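N-isopropylammelide isopropylaminohydrolase (Burkholderia multivorans ATCC 17616, PDB 6NBO) is a zinc-binding member of the amidohydrolase family, whose fold combines a TIM-barrel domain with a smaller beta domain. Local coordinates at residues A[368-373]-A[381-386]; A[16-21]-A[54-59]; A[188-193]-A[217-222]; A[162-167]-A[192-197]; A[288-293]-A[337-342]. All blocks are in the same frame, centred on the assembly; numbering follows the deposited sequence.

In the fold
The five contacts illustrate how chemistry follows place in an amidohydrolase fold. Contacts 1 and 2 lie together in the small beta domain, on the neighbouring strands 367-370 and 56-66; both use backbone bonds and an arginine that grips a main-chain carbonyl, of its own loop in contact 1 and across the contact in contact 2. Contact 3, the most buried, joins two barrel strands beside the zinc site, where carboxylates grip a histidine and backbone amides. Contact 4 shares Ala192 and Ile193 with it but sits further out, its centre about 25 Å from the centre of the chain, and locks two loops with a single glutamate. Contact 5, a surface contact between helices, relies on a salt bridge and a few methyl groups.

Contact 1: residues A[368-373]-A[381-386]; sequences VLVDAM and ARPVRR
In the strand-helix-strand connection near the C-terminal end of the chain, Leu369 of strand 367-370 meets Arg386, where the loop after helix 375-381 runs into strand 387-390. Arg386 N donates to Leu369 O at 2.9 Å, a bond bent to 132° at the hydrogen. It is the only direct hydrogen bond between the two segments. Further along, a water takes over the task: it accepts from Asp371 N and donates to Val384 O at 2.6 Å. The pyrrolidine ring of Pro383 packs beside this bridge, setting its CG 3.6 Å from Val370 CB while its CB rests on the carbonyl of Asp371. Amidohydrolases commonly pair their barrel with a small beta domain built from strands of both chain ends, and here the loop 381-386 brings the chain back alongside strand 367-370 after the helical excursion. Arg385 is bent at its second and third torsions (chi2 -48°, chi3 106°), which curls it back under its own loop. Its CD lies 3.4 Å from Val368 CG1 and 3.7 Å from Val370 CG1. The guanidinium then grips one atom side-on, NE at 2.9 Å and NH2 at 2.8 Å from Pro383 O, which lies in its plane. The remaining nitrogen, NH1, forms a salt bridge with Asp317 and bonds to Ala118 O, so this buried charge is well partnered. Arg386 leaves in a different direction, its NH2 passing obliquely by Asp371 CB at 4.1 Å, while NH1 is claimed by Gly52 O.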
# COMPACT_ATOMS: atom_id res chain seq x y z
N VAL A 368 -13.17 6.67 9.04
CA VAL A 368 -12.63 5.95 10.18
C VAL A 368 -12.64 6.92 11.36
O VAL A 368 -12.03 7.98 11.28
CB VAL A 368 -11.21 5.43 9.90
CG1 VAL A 368 -10.62 4.68 11.11
CG2 VAL A 368 -11.23 4.55 8.66
N LEU A 369 -13.37 6.57 12.43
CA LEU A 369 -13.44 7.42 13.61
C LEU A 369 -12.49 6.88 14.68
O LEU A 369 -12.49 5.68 14.94
CB LEU A 369 -14.86 7.48 14.18
CG LEU A 369 -15.96 7.98 13.24
CD1 LEU A 369 -17.24 8.21 14.04
CD2 LEU A 369 -15.51 9.25 12.51
N VAL A 370 -11.71 7.78 15.30
CA VAL A 370 -10.83 7.42 16.41
C VAL A 370 -10.93 8.46 17.51
O VAL A 370 -11.06 9.66 17.23
CB VAL A 370 -9.35 7.26 15.96
CG1 VAL A 370 -9.21 6.05 15.09
CG2 VAL A 370 -8.84 8.51 15.27
N ASP A 371 -10.86 8.00 18.76
CA ASP A 371 -10.85 8.90 19.92
C ASP A 371 -9.42 9.36 20.14
O ASP A 371 -8.62 8.66 20.77
CB ASP A 371 -11.41 8.21 21.16
CG ASP A 371 -11.31 9.08 22.43
OD1 ASP A 371 -11.07 10.30 22.31
OD2 ASP A 371 -11.48 8.55 23.55
N ALA A 372 -9.08 10.53 19.59
CA ALA A 372 -7.78 11.14 19.77
C ALA A 372 -7.97 12.65 19.71
O ALA A 372 -8.83 13.15 18.99
CB ALA A 372 -6.77 10.69 18.70
N MET A 373 -7.14 13.37 20.47
CA MET A 373 -7.25 14.82 20.48
C MET A 373 -6.65 15.42 19.22
O MET A 373 -7.16 16.42 18.70
CB MET A 373 -6.56 15.39 21.73
N ALA A 381 -0.63 6.85 19.42
CA ALA A 381 -1.46 6.07 20.33
C ALA A 381 -2.21 4.94 19.62
O ALA A 381 -2.61 3.98 20.28
CB ALA A 381 -2.48 6.95 21.05
N ARG A 382 -2.41 5.05 18.31
CA ARG A 382 -3.12 4.04 17.53
C ARG A 382 -4.44 3.63 18.20
O ARG A 382 -4.70 2.44 18.40
CB ARG A 382 -2.24 2.82 17.31
CG ARG A 382 -0.96 3.12 16.49
CD ARG A 382 0.21 2.26 16.95
NE ARG A 382 0.78 2.69 18.23
CZ ARG A 382 1.51 1.91 19.01
NH1 ARG A 382 1.73 0.65 18.67
NH2 ARG A 382 2.01 2.37 20.16
N PRO A 383 -5.30 4.58 18.55
CA PRO A 383 -6.56 4.21 19.21
C PRO A 383 -7.39 3.27 18.34
O PRO A 383 -7.31 3.30 17.11
CB PRO A 383 -7.27 5.56 19.41
CG PRO A 383 -6.73 6.44 18.36
CD PRO A 383 -5.28 6.01 18.16
N VAL A 384 -8.18 2.42 19.00
CA VAL A 384 -9.03 1.49 18.28
C VAL A 384 -9.91 2.26 17.30
O VAL A 384 -10.31 3.40 17.58
CB VAL A 384 -9.88 0.67 19.27
CG1 VAL A 384 -10.87 1.56 20.00
CG2 VAL A 384 -10.63 -0.45 18.56
N ARG A 385 -10.17 1.67 16.13
CA ARG A 385 -11.11 2.31 15.21
C ARG A 385 -12.51 2.15 15.79
O ARG A 385 -13.09 1.05 15.78
CB ARG A 385 -11.04 1.70 13.82
CG ARG A 385 -9.66 1.55 13.22
CD ARG A 385 -8.80 2.81 13.33
NE ARG A 385 -7.76 2.69 14.36
CZ ARG A 385 -6.54 2.19 14.13
NH1 ARG A 385 -6.21 1.76 12.92
NH2 ARG A 385 -5.66 2.13 15.12
N ARG A 386 -13.07 3.23 16.33
CA ARG A 386 -14.40 3.15 16.91
C ARG A 386 -15.44 2.79 15.85
O ARG A 386 -16.38 2.02 16.12
CB ARG A 386 -14.77 4.46 17.58
CG ARG A 386 -16.11 4.37 18.28
CD ARG A 386 -16.73 5.72 18.45
NE ARG A 386 -15.98 6.53 19.39
CZ ARG A 386 -16.14 7.84 19.52
NH1 ARG A 386 -17.03 8.47 18.75
NH2 ARG A 386 -15.41 8.52 20.40
O HOH W 1 -10.85 5.20 19.44

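Contact 2: residues A[16-21]-A[54-59]; sequences NVRTGA and GAIALP
Arg18 clasps Gly54 side-on: NE at 2.9 Å and NH2 at 3.0 Å both donate to Gly54 O, which lies in the guanidinium plane. The bend at the third torsion of Arg18 (chi3 -58°) turns the group back over the opposite backbone. One face of it is covered by Ile56, whose CG1 comes within 3.6 Å of Arg18 NH2. Beneath the side chain the backbones pair in a single beta bridge, Arg18 N donating to Ala55 O at 2.9 Å and Ala57 N to Arg18 O at 2.7 Å. Gly54 N adds a 2.7 Å bond to Asn16 O, and on the other end a water donates to both Thr19 O and Ala57 O. Beside the bridge, Val17 CG2 packs on Ala57 CB at 3.9 Å, with Leu369 of strand 367-370 touching both residues. Further out, Ala372 O and Met373 O take bonds from Arg18 NH2 and NH1, which fix the rotation of the guanidinium and tie three parts of the chain together. Asn16 and Val17 both face Leu25 of the adjoining strand, and this corner, where the chain passes from one sheet to the other, is a G1 beta bulge.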
# COMPACT_ATOMS: atom_id res chain seq x y z
N ASN A 16 -20.82 15.44 14.39
CA ASN A 16 -19.95 15.90 15.48
C ASN A 16 -18.60 15.16 15.47
O ASN A 16 -18.23 14.49 16.44
CB ASN A 16 -20.67 15.75 16.82
CG ASN A 16 -19.86 16.29 17.98
OD1 ASN A 16 -19.00 17.15 17.81
ND2 ASN A 16 -20.14 15.79 19.18
N VAL A 17 -17.88 15.28 14.36
CA VAL A 17 -16.53 14.74 14.23
C VAL A 17 -15.59 15.86 13.83
O VAL A 17 -16.00 16.95 13.43
CB VAL A 17 -16.45 13.59 13.21
CG1 VAL A 17 -17.26 12.39 13.70
CG2 VAL A 17 -16.92 14.07 11.84
N ARG A 18 -14.29 15.59 13.95
CA ARG A 18 -13.25 16.55 13.65
C ARG A 18 -12.31 15.93 12.63
O ARG A 18 -11.90 14.77 12.77
CB ARG A 18 -12.48 16.94 14.90
CG ARG A 18 -13.27 17.79 15.91
CD ARG A 18 -12.51 17.91 17.23
NE ARG A 18 -12.25 16.59 17.80
CZ ARG A 18 -11.05 16.14 18.13
NH1 ARG A 18 -9.98 16.91 17.98
NH2 ARG A 18 -10.92 14.92 18.63
N THR A 19 -11.97 16.68 11.59
CA THR A 19 -11.00 16.17 10.64
C THR A 19 -9.57 16.51 11.04
O THR A 19 -8.62 16.09 10.36
CB THR A 19 -11.29 16.71 9.24
OG1 THR A 19 -11.23 18.14 9.27
CG2 THR A 19 -12.68 16.26 8.78
N GLY A 20 -9.38 17.24 12.14
CA GLY A 20 -8.06 17.56 12.63
C GLY A 20 -8.05 18.87 13.38
O GLY A 20 -8.91 19.10 14.25
N ALA A 21 -7.08 19.73 13.07
CA ALA A 21 -7.05 21.10 13.59
C ALA A 21 -8.01 21.92 12.75
O ALA A 21 -7.64 22.58 11.78
CB ALA A 21 -5.63 21.66 13.55
N GLY A 54 -17.40 13.80 18.91
CA GLY A 54 -16.18 14.58 18.88
C GLY A 54 -14.95 13.82 18.45
O GLY A 54 -13.85 14.35 18.58
N ALA A 55 -15.11 12.61 17.93
CA ALA A 55 -13.98 11.82 17.47
C ALA A 55 -13.34 12.47 16.25
O ALA A 55 -13.98 13.20 15.49
CB ALA A 55 -14.41 10.40 17.11
N ILE A 56 -12.06 12.16 16.05
CA ILE A 56 -11.41 12.50 14.79
C ILE A 56 -11.91 11.57 13.69
O ILE A 56 -11.97 10.35 13.87
CB ILE A 56 -9.88 12.43 14.92
CG1 ILE A 56 -9.35 13.70 15.59
CG2 ILE A 56 -9.22 12.19 13.54
CD1 ILE A 56 -7.85 13.70 15.84
N ALA A 57 -12.29 12.14 12.56
CA ALA A 57 -12.64 11.39 11.37
C ALA A 57 -11.45 11.38 10.42
O ALA A 57 -10.93 12.44 10.06
CB ALA A 57 -13.88 11.97 10.68
N LEU A 58 -11.02 10.19 10.04
CA LEU A 58 -9.96 9.97 9.07
C LEU A 58 -10.54 9.41 7.78
O LEU A 58 -11.53 8.67 7.82
CB LEU A 58 -8.92 8.98 9.61
CG LEU A 58 -8.17 9.34 10.89
CD1 LEU A 58 -7.34 8.13 11.40
CD2 LEU A 58 -7.29 10.56 10.68
N PRO A 59 -9.97 9.75 6.63
CA PRO A 59 -10.30 9.00 5.41
C PRO A 59 -9.85 7.55 5.57
O PRO A 59 -9.06 7.23 6.46
CB PRO A 59 -9.50 9.72 4.31
CG PRO A 59 -8.31 10.28 5.04
CD PRO A 59 -8.81 10.63 6.44
O HOH W 2 -8.97 13.79 8.85

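Contact 3: residues A[188-193]-A[217-222]; sequences LDPCAI and LHLHER. With ZN (zinc ion), chain B.
Leu188 and His218 pair as a parallel beta bridge with their CA atoms 4.5 Å apart, and Asp189 N closes it by donating to His218 O at 3.2 Å. Just past the bridge both chains leave their strands, and from there carboxylates do the joining. Asp189 holds His220 twice: OD1 accepts from the backbone N at 2.8 Å through its syn lone pair, while OD2 accepts from ND1 of the ring at 2.9 Å. The second bond runs near the ring plane, although carboxylate and ring are turned 77° against each other. Gripped in this way, the imidazole has little freedom to rotate, and its side chain lies about 4 Å from a zinc ion. Glu221 works in the reverse direction. Extended beyond CG, it brings OE2 to two successive amides of the 188-193 loop, Cys191 N at 2.7 Å by the syn lone pair and Ala192 N at 2.8 Å from above the carboxylate plane. Its other oxygen, OE1, bonds to Ser229 OG, so both ends of this buried carboxylate are occupied. His218 turns its ring away from the loop and binds the other zinc ion with NE2 at 2.3 Å, together with His65, His67 and Asp304. The bridge joins strands 184-188 and 215-219, adjacent in the barrel; helix 197-211 connects them and touches Pro190 through Pro197 and Val201, while helix 223-239 presents Met225, Tyr228 and Ser229 to Cys191.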
# COMPACT_ATOMS: atom_id res chain seq x y z
N LEU A 188 11.99 -7.01 -9.82
CA LEU A 188 12.95 -6.67 -8.79
C LEU A 188 14.36 -6.61 -9.36
O LEU A 188 14.66 -7.23 -10.39
CB LEU A 188 12.90 -7.65 -7.61
CG LEU A 188 13.49 -9.06 -7.71
CD1 LEU A 188 13.41 -9.74 -6.34
CD2 LEU A 188 12.76 -9.89 -8.76
N ASP A 189 15.21 -5.84 -8.68
CA ASP A 189 16.67 -5.83 -8.75
C ASP A 189 17.22 -6.26 -10.11
O ASP A 189 17.73 -7.39 -10.27
CB ASP A 189 17.21 -6.71 -7.63
CG ASP A 189 16.69 -6.27 -6.27
OD1 ASP A 189 16.26 -5.10 -6.15
OD2 ASP A 189 16.71 -7.07 -5.32
N PRO A 190 17.18 -5.36 -11.09
CA PRO A 190 17.62 -5.72 -12.45
C PRO A 190 19.07 -6.16 -12.51
O PRO A 190 19.43 -6.95 -13.39
CB PRO A 190 17.38 -4.43 -13.24
CG PRO A 190 16.33 -3.69 -12.45
CD PRO A 190 16.65 -3.99 -11.02
N CYS A 191 19.92 -5.68 -11.60
CA CYS A 191 21.30 -6.16 -11.54
C CYS A 191 21.45 -7.38 -10.63
O CYS A 191 21.92 -8.43 -11.07
CB CYS A 191 22.24 -5.04 -11.05
SG CYS A 191 22.55 -3.73 -12.24
N ALA A 192 21.06 -7.24 -9.37
CA ALA A 192 21.42 -8.24 -8.37
C ALA A 192 20.67 -9.55 -8.58
O ALA A 192 21.22 -10.63 -8.33
CB ALA A 192 21.15 -7.70 -6.96
N ILE A 193 19.42 -9.49 -9.00
CA ILE A 193 18.62 -10.69 -9.21
C ILE A 193 18.62 -11.11 -10.68
O ILE A 193 18.93 -12.25 -10.99
CB ILE A 193 17.18 -10.47 -8.69
CG1 ILE A 193 17.19 -10.35 -7.16
CG2 ILE A 193 16.26 -11.61 -9.15
CD1 ILE A 193 17.51 -11.65 -6.45
N LEU A 217 8.06 -1.75 -8.89
CA LEU A 217 9.28 -2.55 -8.92
C LEU A 217 9.95 -2.52 -7.55
O LEU A 217 10.19 -1.45 -7.00
CB LEU A 217 10.23 -2.03 -10.00
CG LEU A 217 9.62 -2.01 -11.41
CD1 LEU A 217 10.54 -1.31 -12.39
CD2 LEU A 217 9.29 -3.43 -11.88
N HIS A 218 10.25 -3.71 -7.00
CA HIS A 218 11.08 -3.82 -5.80
C HIS A 218 12.52 -3.48 -6.15
O HIS A 218 13.13 -4.15 -6.99
CB HIS A 218 11.03 -5.24 -5.23
CG HIS A 218 9.78 -5.58 -4.47
ND1 HIS A 218 8.54 -5.67 -5.08
CD2 HIS A 218 9.59 -5.92 -3.17
CE1 HIS A 218 7.64 -6.01 -4.17
NE2 HIS A 218 8.25 -6.17 -3.01
N LEU A 219 13.10 -2.49 -5.49
CA LEU A 219 14.50 -2.15 -5.73
C LEU A 219 15.22 -2.19 -4.38
O LEU A 219 15.21 -1.20 -3.64
CB LEU A 219 14.65 -0.78 -6.41
CG LEU A 219 16.09 -0.52 -6.88
CD1 LEU A 219 16.53 -1.59 -7.89
CD2 LEU A 219 16.26 0.87 -7.47
N HIS A 220 15.83 -3.34 -4.07
CA HIS A 220 16.62 -3.49 -2.86
C HIS A 220 18.08 -3.13 -3.06
O HIS A 220 18.82 -3.06 -2.08
CB HIS A 220 16.60 -4.93 -2.34
CG HIS A 220 15.25 -5.55 -2.27
ND1 HIS A 220 14.75 -6.35 -3.28
CD2 HIS A 220 14.29 -5.51 -1.31
CE1 HIS A 220 13.55 -6.77 -2.95
NE2 HIS A 220 13.25 -6.27 -1.76
N GLU A 221 18.52 -2.96 -4.31
CA GLU A 221 19.94 -2.85 -4.59
C GLU A 221 20.52 -1.64 -3.89
O GLU A 221 19.93 -0.56 -3.87
CB GLU A 221 20.17 -2.76 -6.10
CG GLU A 221 19.72 -4.01 -6.84
CD GLU A 221 19.83 -3.86 -8.34
OE1 GLU A 221 20.11 -2.73 -8.81
OE2 GLU A 221 19.67 -4.86 -9.05
N ARG A 222 21.69 -1.83 -3.29
CA ARG A 222 22.30 -0.80 -2.48
C ARG A 222 23.26 0.04 -3.30
O ARG A 222 23.81 -0.42 -4.31
CB ARG A 222 23.04 -1.45 -1.31
CG ARG A 222 22.13 -2.30 -0.44
CD ARG A 222 21.25 -1.41 0.42
NE ARG A 222 22.07 -0.45 1.13
CZ ARG A 222 22.72 -0.71 2.27
NH1 ARG A 222 22.60 -1.91 2.83
NH2 ARG A 222 23.47 0.22 2.84
ZN ZN B . 7.67 -6.16 -0.81

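Contact 4: residues A[162-167]-A[192-197]; sequences SGVLKR and AIEGDP
Glu194 reaches from one loop to the backbone of Val164 and Leu165 in another, and nearly every atom of its side chain has a part in the join. CB lies 4.1 Å from Leu165 CD1. CG packs on Leu188 O within its own connection, and there the chain bends (chi2 -71°), swinging the carboxylate toward the 162-167 loop. CD heads for Val164 N, and the two oxygens divide the work. OE2 accepts from Val164 N at 2.8 Å through its syn lone pair and rests beside Gly163 CA. OE1 accepts from Leu165 N at 2.8 Å in an almost straight bond of 170°, with a weak second one from Val164 N at 3.2 Å. A water also donates to OE1 at 2.8 Å and accepts from Lys166 N, so three successive amides answer one carboxylate, the third through water, at the start of the type I turn from Val164 to Arg167. Around this centre, Leu165 CD1 meets Asp196 O at 3.6 Å, and Lys166 lays its CE 3.2 Å from Ile193 O. Both loops follow barrel strands, 153-159 and 184-188, and precede helices: Val164 touches Thr170 and Leu174 of helix 170-180, Leu165 packs on Ala200 and Val203 of helix 197-211, and Asp196 caps the start of that second helix by accepting from Lys199 N.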
# COMPACT_ATOMS: atom_id res chain seq x y z
N SER A 162 11.11 -14.67 -7.68
CA SER A 162 12.40 -15.31 -7.90
C SER A 162 13.05 -14.92 -9.22
O SER A 162 14.02 -15.56 -9.63
CB SER A 162 12.25 -16.83 -7.82
OG SER A 162 11.34 -17.27 -8.81
N GLY A 163 12.54 -13.89 -9.89
CA GLY A 163 13.16 -13.36 -11.09
C GLY A 163 12.43 -13.78 -12.36
O GLY A 163 11.60 -14.69 -12.37
N VAL A 164 12.76 -13.10 -13.46
CA VAL A 164 12.14 -13.33 -14.76
C VAL A 164 13.11 -13.98 -15.75
O VAL A 164 12.80 -15.01 -16.36
CB VAL A 164 11.58 -12.01 -15.35
CG1 VAL A 164 10.87 -12.28 -16.68
CG2 VAL A 164 10.67 -11.34 -14.36
N LEU A 165 14.28 -13.37 -15.94
CA LEU A 165 15.12 -13.72 -17.09
C LEU A 165 15.64 -15.15 -17.02
O LEU A 165 15.74 -15.83 -18.05
CB LEU A 165 16.30 -12.75 -17.19
CG LEU A 165 15.97 -11.30 -17.50
CD1 LEU A 165 17.28 -10.52 -17.74
CD2 LEU A 165 15.08 -11.23 -18.73
N LYS A 166 16.01 -15.62 -15.84
CA LYS A 166 16.65 -16.91 -15.71
C LYS A 166 15.67 -18.05 -15.51
O LYS A 166 16.09 -19.19 -15.31
CB LYS A 166 17.65 -16.89 -14.55
CG LYS A 166 18.78 -15.89 -14.74
CD LYS A 166 19.80 -15.99 -13.62
CE LYS A 166 19.71 -14.80 -12.68
NZ LYS A 166 21.04 -14.14 -12.53
N ARG A 167 14.37 -17.78 -15.54
CA ARG A 167 13.37 -18.81 -15.28
C ARG A 167 12.46 -18.90 -16.50
O ARG A 167 11.51 -18.11 -16.64
CB ARG A 167 12.58 -18.49 -14.01
CG ARG A 167 13.48 -18.57 -12.77
CD ARG A 167 12.73 -18.33 -11.46
NE ARG A 167 11.63 -19.27 -11.29
CZ ARG A 167 11.68 -20.38 -10.57
NH1 ARG A 167 12.80 -20.71 -9.92
NH2 ARG A 167 10.62 -21.18 -10.51
N ALA A 192 21.06 -7.24 -9.37
CA ALA A 192 21.42 -8.24 -8.37
C ALA A 192 20.67 -9.55 -8.58
O ALA A 192 21.22 -10.63 -8.33
CB ALA A 192 21.15 -7.70 -6.96
N ILE A 193 19.42 -9.49 -9.00
CA ILE A 193 18.62 -10.69 -9.21
C ILE A 193 18.62 -11.11 -10.68
O ILE A 193 18.93 -12.25 -10.99
CB ILE A 193 17.18 -10.47 -8.69
CG1 ILE A 193 17.19 -10.35 -7.16
CG2 ILE A 193 16.26 -11.61 -9.15
CD1 ILE A 193 17.51 -11.65 -6.45
N GLU A 194 18.33 -10.19 -11.59
CA GLU A 194 18.18 -10.59 -12.99
C GLU A 194 19.51 -10.80 -13.71
O GLU A 194 19.55 -11.56 -14.68
CB GLU A 194 17.34 -9.56 -13.75
CG GLU A 194 15.92 -9.38 -13.17
CD GLU A 194 15.02 -10.59 -13.42
OE1 GLU A 194 15.44 -11.52 -14.14
OE2 GLU A 194 13.89 -10.60 -12.90
N GLY A 195 20.59 -10.14 -13.27
CA GLY A 195 21.91 -10.31 -13.84
C GLY A 195 22.16 -9.56 -15.14
O GLY A 195 23.32 -9.35 -15.51
N ASP A 196 21.11 -9.15 -15.84
CA ASP A 196 21.25 -8.43 -17.10
C ASP A 196 20.24 -7.30 -16.99
O ASP A 196 19.06 -7.47 -17.33
CB ASP A 196 20.98 -9.34 -18.29
CG ASP A 196 21.17 -8.66 -19.62
OD1 ASP A 196 21.16 -7.42 -19.68
OD2 ASP A 196 21.32 -9.39 -20.63
N PRO A 197 20.66 -6.14 -16.46
CA PRO A 197 19.67 -5.12 -16.08
C PRO A 197 18.96 -4.50 -17.26
O PRO A 197 17.76 -4.20 -17.17
CB PRO A 197 20.52 -4.09 -15.32
CG PRO A 197 21.92 -4.28 -15.86
CD PRO A 197 22.03 -5.77 -16.06
O HOH W 3 16.24 -14.13 -13.33

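Contact 5: residues A[288-293]-A[337-342]; sequences SVLACR and LEVALE
Glu342 OE1 receives Arg293 NH1 at 2.6 Å, with an angle of 160° at the hydrogen, in a salt bridge between two helices. The carboxylate oxygen stands at the edge of the guanidinium, close to its plane, and is met on its syn side. The two flat groups are turned 62° against each other, and OE1 alone meets Arg293. Glu342 OE2 is not idle: it makes a second salt bridge with Arg350, and the carboxylate thus sits between two arginines, which would be expected to favour its charged form. Both partners span the distance with stretched chains. In Arg293 the first torsion sets CG opposite the backbone nitrogen, and the chain stays extended to NE, carrying the guanidinium across Val339. There a methyl group supports the flat group from one side: Val339 CG2 lies 3.9 Å above the guanidinium plane, over its centre. The other methyl, CG1, touches Val289 CG1 at 3.8 Å, the two valine side chains overlapping alongside each other as they point opposite ways, and Leu290 CD2 at 4.3 Å. Ser288 is the N-cap of the helix that carries Val289, its OG accepting from Ala291 N at 3.0 Å. Axes of the two short segments approach to 11.5 Å at an angle of 74°, a wide and steep crossing, bridged by the long Arg293 and by the valine and leucine methyls. Helix 318-328 lies against both partners, Ile325 touching Val289 and Ala326 touching Ala340, while helix 259-272 adjoins helix 289-295 through Leu266 and Cys292.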
# COMPACT_ATOMS: atom_id res chain seq x y z
N SER A 288 14.85 9.20 2.75
CA SER A 288 14.33 10.19 3.68
C SER A 288 12.96 10.66 3.20
O SER A 288 12.82 11.14 2.06
CB SER A 288 15.30 11.36 3.79
OG SER A 288 14.68 12.49 4.38
N VAL A 289 11.94 10.50 4.04
CA VAL A 289 10.61 10.99 3.68
C VAL A 289 10.65 12.49 3.40
O VAL A 289 10.06 12.96 2.42
CB VAL A 289 9.60 10.63 4.79
CG1 VAL A 289 8.30 11.34 4.56
CG2 VAL A 289 9.38 9.13 4.82
N LEU A 290 11.36 13.25 4.24
CA LEU A 290 11.42 14.70 4.01
C LEU A 290 12.21 15.06 2.75
O LEU A 290 11.89 16.05 2.10
CB LEU A 290 12.01 15.40 5.24
CG LEU A 290 11.10 15.27 6.47
CD1 LEU A 290 11.63 16.10 7.62
CD2 LEU A 290 9.67 15.67 6.13
N ALA A 291 13.24 14.29 2.40
CA ALA A 291 13.95 14.58 1.15
C ALA A 291 13.07 14.32 -0.06
O ALA A 291 13.06 15.10 -1.01
CB ALA A 291 15.24 13.77 1.06
N CYS A 292 12.33 13.20 -0.05
CA CYS A 292 11.36 12.95 -1.11
C CYS A 292 10.35 14.09 -1.21
O CYS A 292 10.11 14.63 -2.29
CB CYS A 292 10.64 11.62 -0.87
SG CYS A 292 11.74 10.22 -0.92
N ARG A 293 9.78 14.47 -0.07
CA ARG A 293 8.77 15.53 -0.04
C ARG A 293 9.32 16.83 -0.60
O ARG A 293 8.68 17.49 -1.42
CB ARG A 293 8.29 15.72 1.40
CG ARG A 293 7.25 16.80 1.60
CD ARG A 293 6.91 16.95 3.09
NE ARG A 293 5.67 17.70 3.30
CZ ARG A 293 4.45 17.18 3.17
NH1 ARG A 293 4.30 15.91 2.81
NH2 ARG A 293 3.38 17.94 3.38
N LEU A 337 4.78 14.16 12.27
CA LEU A 337 3.90 13.00 12.41
C LEU A 337 2.76 13.05 11.40
O LEU A 337 2.32 12.01 10.90
CB LEU A 337 3.35 12.94 13.84
CG LEU A 337 4.16 12.06 14.80
CD1 LEU A 337 5.64 12.45 14.78
CD2 LEU A 337 3.63 12.22 16.21
N GLU A 338 2.26 14.24 11.09
CA GLU A 338 1.21 14.33 10.08
C GLU A 338 1.74 14.02 8.69
O GLU A 338 1.01 13.50 7.85
CB GLU A 338 0.55 15.72 10.13
CG GLU A 338 -0.21 15.93 11.44
CD GLU A 338 -0.89 17.28 11.52
OE1 GLU A 338 -1.20 17.85 10.46
OE2 GLU A 338 -1.11 17.77 12.65
N VAL A 339 3.03 14.32 8.44
CA VAL A 339 3.64 13.89 7.19
C VAL A 339 3.68 12.37 7.12
O VAL A 339 3.42 11.77 6.07
CB VAL A 339 5.05 14.49 7.04
CG1 VAL A 339 5.78 13.83 5.87
CG2 VAL A 339 4.96 15.99 6.84
N ALA A 340 4.00 11.72 8.24
CA ALA A 340 4.00 10.26 8.25
C ALA A 340 2.59 9.73 8.03
O ALA A 340 2.39 8.76 7.28
CB ALA A 340 4.59 9.73 9.56
N LEU A 341 1.59 10.36 8.65
CA LEU A 341 0.20 9.94 8.44
C LEU A 341 -0.21 10.11 6.98
O LEU A 341 -0.98 9.30 6.44
CB LEU A 341 -0.73 10.72 9.37
CG LEU A 341 -2.23 10.42 9.27
CD1 LEU A 341 -2.50 8.96 9.66
CD2 LEU A 341 -3.02 11.37 10.18
N GLU A 342 0.28 11.17 6.32
CA GLU A 342 0.01 11.34 4.90
C GLU A 342 0.47 10.14 4.07
O GLU A 342 -0.15 9.81 3.05
CB GLU A 342 0.68 12.63 4.41
CG GLU A 342 0.34 12.98 2.97
CD GLU A 342 0.98 14.28 2.49
OE1 GLU A 342 2.02 14.70 3.05
OE2 GLU A 342 0.44 14.87 1.52